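Local coordinates for CYTH domain-containing protein (Pyrococcus horikoshii, PDB 2DC4) that is of unknown function but, as a CYTH-family protein, probably acts on triphosphate-bearing or related phosphorylated substrates, at residues Y35-V46 against A83-K93. Numbering follows the deposited sequence.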
# COMPACT_ATOMS: atom_id res chain seq x y z
N TYR A 35 -1.78 4.31 13.45
CA TYR A 35 -3.20 4.19 13.15
C TYR A 35 -3.81 5.46 12.59
O TYR A 35 -3.42 6.56 12.94
CB TYR A 35 -3.99 3.82 14.41
CG TYR A 35 -3.88 2.37 14.81
CD1 TYR A 35 -2.75 1.89 15.47
CD2 TYR A 35 -4.92 1.48 14.54
CE1 TYR A 35 -2.66 0.55 15.84
CE2 TYR A 35 -4.84 0.14 14.91
CZ TYR A 35 -3.71 -0.32 15.56
OH TYR A 35 -3.62 -1.64 15.93
N PHE A 36 -4.79 5.27 11.70
CA PHE A 36 -5.50 6.37 11.07
C PHE A 36 -6.97 6.25 11.43
O PHE A 36 -7.55 5.18 11.32
CB PHE A 36 -5.31 6.32 9.55
CG PHE A 36 -3.95 6.74 9.11
CD1 PHE A 36 -3.65 8.09 8.97
CD2 PHE A 36 -2.95 5.80 8.89
CE1 PHE A 36 -2.36 8.50 8.61
CE2 PHE A 36 -1.66 6.20 8.54
CZ PHE A 36 -1.37 7.55 8.40
N GLU A 37 -7.56 7.36 11.87
CA GLU A 37 -8.95 7.36 12.29
C GLU A 37 -9.97 7.12 11.18
O GLU A 37 -10.04 7.85 10.19
CB GLU A 37 -9.26 8.67 13.02
CG GLU A 37 -10.71 8.80 13.47
CD GLU A 37 -10.90 9.87 14.52
OE1 GLU A 37 -10.34 10.98 14.36
OE2 GLU A 37 -11.62 9.61 15.51
N LEU A 38 -10.78 6.08 11.38
CA LEU A 38 -11.83 5.72 10.44
C LEU A 38 -13.12 5.68 11.23
O LEU A 38 -13.10 5.61 12.46
CB LEU A 38 -11.58 4.33 9.85
CG LEU A 38 -10.39 4.12 8.92
CD1 LEU A 38 -10.40 2.69 8.40
CD2 LEU A 38 -10.46 5.11 7.77
N PRO A 39 -14.27 5.72 10.54
CA PRO A 39 -15.53 5.67 11.28
C PRO A 39 -15.69 4.28 11.89
O PRO A 39 -15.21 3.30 11.34
CB PRO A 39 -16.57 5.97 10.21
CG PRO A 39 -15.95 5.38 8.98
CD PRO A 39 -14.51 5.83 9.09
N SER A 40 -16.36 4.21 13.04
CA SER A 40 -16.57 2.93 13.70
C SER A 40 -17.36 2.01 12.78
O SER A 40 -18.22 2.46 12.03
CB SER A 40 -17.35 3.14 15.00
OG SER A 40 -17.62 1.90 15.64
N PRO A 41 -17.06 0.70 12.82
CA PRO A 41 -16.05 0.06 13.67
C PRO A 41 -14.84 -0.37 12.84
O PRO A 41 -14.37 -1.50 12.97
CB PRO A 41 -16.81 -1.14 14.21
CG PRO A 41 -17.52 -1.61 12.97
CD PRO A 41 -18.00 -0.31 12.29
N LYS A 42 -14.34 0.53 12.01
CA LYS A 42 -13.20 0.21 11.15
C LYS A 42 -11.86 0.71 11.69
O LYS A 42 -11.79 1.71 12.41
CB LYS A 42 -13.45 0.78 9.76
CG LYS A 42 -14.76 0.30 9.15
CD LYS A 42 -15.05 0.98 7.83
CE LYS A 42 -16.39 0.54 7.28
NZ LYS A 42 -16.44 -0.94 7.08
N LEU A 43 -10.79 -0.00 11.32
CA LEU A 43 -9.43 0.33 11.74
C LEU A 43 -8.51 0.36 10.52
O LEU A 43 -8.70 -0.39 9.57
CB LEU A 43 -8.89 -0.73 12.70
CG LEU A 43 -9.60 -0.94 14.04
CD1 LEU A 43 -9.07 -2.22 14.70
CD2 LEU A 43 -9.37 0.26 14.94
N LEU A 44 -7.50 1.23 10.57
CA LEU A 44 -6.53 1.34 9.49
C LEU A 44 -5.18 1.67 10.10
O LEU A 44 -5.05 2.61 10.89
CB LEU A 44 -6.91 2.44 8.50
CG LEU A 44 -5.92 2.68 7.34
CD1 LEU A 44 -5.78 1.43 6.49
CD2 LEU A 44 -6.40 3.85 6.50
N ARG A 45 -4.15 0.91 9.74
CA ARG A 45 -2.84 1.19 10.28
C ARG A 45 -1.74 0.78 9.32
O ARG A 45 -1.94 -0.05 8.43
CB ARG A 45 -2.62 0.45 11.60
CG ARG A 45 -2.43 -1.04 11.41
CD ARG A 45 -2.28 -1.82 12.70
NE ARG A 45 -2.13 -3.24 12.41
CZ ARG A 45 -2.71 -4.21 13.10
NH1 ARG A 45 -3.47 -3.92 14.15
NH2 ARG A 45 -2.53 -5.48 12.74
N VAL A 46 -0.58 1.38 9.51
CA VAL A 46 0.61 1.06 8.74
C VAL A 46 1.56 0.50 9.78
O VAL A 46 1.91 1.18 10.75
CB VAL A 46 1.25 2.29 8.09
CG1 VAL A 46 2.60 1.91 7.49
CG2 VAL A 46 0.33 2.86 7.03
N ALA A 83 3.57 5.02 2.80
CA ALA A 83 2.19 4.64 3.07
C ALA A 83 1.56 5.59 4.08
O ALA A 83 0.39 5.96 3.98
CB ALA A 83 2.14 3.21 3.59
N ILE A 84 2.34 5.99 5.08
CA ILE A 84 1.85 6.91 6.10
C ILE A 84 1.60 8.28 5.46
O ILE A 84 0.58 8.91 5.71
CB ILE A 84 2.86 7.01 7.26
CG1 ILE A 84 2.80 5.71 8.07
CG2 ILE A 84 2.54 8.22 8.14
CD1 ILE A 84 3.96 5.50 9.03
N GLU A 85 2.52 8.71 4.60
CA GLU A 85 2.37 9.99 3.92
C GLU A 85 1.11 9.96 3.05
O GLU A 85 0.33 10.91 3.03
CB GLU A 85 3.58 10.27 3.03
CG GLU A 85 3.53 11.63 2.34
CD GLU A 85 4.61 11.80 1.31
OE1 GLU A 85 5.76 11.37 1.56
OE2 GLU A 85 4.32 12.38 0.24
N LEU A 86 0.92 8.86 2.33
CA LEU A 86 -0.25 8.70 1.48
C LEU A 86 -1.57 8.89 2.21
O LEU A 86 -2.43 9.66 1.77
CB LEU A 86 -0.25 7.32 0.82
CG LEU A 86 -1.51 6.96 0.03
CD1 LEU A 86 -1.62 7.85 -1.19
CD2 LEU A 86 -1.44 5.49 -0.40
N PHE A 87 -1.76 8.20 3.33
CA PHE A 87 -3.02 8.34 4.04
C PHE A 87 -3.23 9.74 4.57
O PHE A 87 -4.36 10.23 4.61
CB PHE A 87 -3.12 7.27 5.13
CG PHE A 87 -3.27 5.89 4.58
CD1 PHE A 87 -4.30 5.60 3.68
CD2 PHE A 87 -2.37 4.87 4.91
CE1 PHE A 87 -4.43 4.34 3.12
CE2 PHE A 87 -2.49 3.60 4.35
CZ PHE A 87 -3.53 3.34 3.45
N LYS A 88 -2.15 10.41 4.97
CA LYS A 88 -2.27 11.78 5.44
C LYS A 88 -2.71 12.66 4.28
O LYS A 88 -3.58 13.51 4.43
CB LYS A 88 -0.94 12.29 5.99
CG LYS A 88 -0.53 11.69 7.33
CD LYS A 88 0.80 12.27 7.76
CE LYS A 88 1.26 11.71 9.09
NZ LYS A 88 2.61 12.24 9.44
N ARG A 89 -2.10 12.47 3.11
CA ARG A 89 -2.45 13.27 1.95
C ARG A 89 -3.85 12.99 1.43
O ARG A 89 -4.44 13.81 0.73
CB ARG A 89 -1.42 13.08 0.83
CG ARG A 89 -0.07 13.71 1.17
CD ARG A 89 0.88 13.74 -0.02
NE ARG A 89 2.17 14.33 0.34
CZ ARG A 89 2.35 15.61 0.66
NH1 ARG A 89 1.32 16.45 0.67
NH2 ARG A 89 3.56 16.05 0.98
N LEU A 90 -4.39 11.83 1.79
CA LEU A 90 -5.74 11.46 1.37
C LEU A 90 -6.77 12.04 2.34
O LEU A 90 -7.97 11.88 2.14
CB LEU A 90 -5.89 9.94 1.29
CG LEU A 90 -5.12 9.26 0.15
CD1 LEU A 90 -5.30 7.75 0.22
CD2 LEU A 90 -5.62 9.80 -1.18
N GLY A 91 -6.29 12.70 3.38
CA GLY A 91 -7.20 13.32 4.34
C GLY A 91 -7.40 12.59 5.66
O GLY A 91 -8.13 13.07 6.53
N PHE A 92 -6.75 11.44 5.82
CA PHE A 92 -6.89 10.69 7.06
C PHE A 92 -6.01 11.28 8.15
O PHE A 92 -4.91 11.77 7.89
CB PHE A 92 -6.52 9.22 6.82
CG PHE A 92 -7.47 8.51 5.90
CD1 PHE A 92 -8.74 8.13 6.34
CD2 PHE A 92 -7.11 8.24 4.58
CE1 PHE A 92 -9.63 7.50 5.48
CE2 PHE A 92 -8.00 7.61 3.72
CZ PHE A 92 -9.26 7.24 4.17
N LYS A 93 -6.50 11.25 9.38
CA LYS A 93 -5.78 11.80 10.52
C LYS A 93 -5.16 10.69 11.36
O LYS A 93 -5.76 9.63 11.55
CB LYS A 93 -6.73 12.62 11.40
CG LYS A 93 -7.43 13.76 10.69
CD LYS A 93 -6.48 14.91 10.38
CE LYS A 93 -7.22 16.11 9.81
NZ LYS A 93 -6.34 17.29 9.62
O HOH W 1 -9.26 10.27 9.53
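Phe36, on strand 24-36, reaches onto helix 80-89, and several of its ring atoms share Phe87 CB as a neighbour. CB sits beside the carbonyl oxygen of Lys93 and, a little farther off, CB of Phe92. With CG set beside the backbone N (chi1 -74°), the ring extends toward the helix. CG and CD2 lie under Phe87 CB, CD1 meets both Lys93 O and Phe92 CB, CE1 has Lys88 CG at the ring edge, and CE2 nears CD2 of Phe87. At the tip, Phe36 CZ comes within 3.6 Å of Ile84 O and also touches Ile84 CG2. Phe87 CB stands over one face, 3.6 Å from the centroid of the Phe36 ring, in a CH-pi contact. A flat, long aromatic suits this slot because it can offer a face to Phe87 CB and an edge to Lys88 CG.

In the CYTH barrel of antiparallel strands, the helix lies outside strands 24-36 and 42-49, and apolar side chains fill the gap. Leu44 sets CD2 over a face of the Phe87 ring, whose edge meets Val46 CG2. In Val46, branched at CB, that CB lies 3.8 Å from Ile84 CG1, and CG2 meets the Ala83 methyl, a small side chain facing the strand.

Beyond the helix, a Schellman motif turns the chain at Gly91, whose positive phi is easy for glycine, and brings Phe92 against Leu38. Glu37 N donates to Lys93 O at 2.9 Å, almost straight in line with the carbonyl, while a water bridges Glu37 O and Lys93 N. Leu38 also packs on Leu90 of the second subunit.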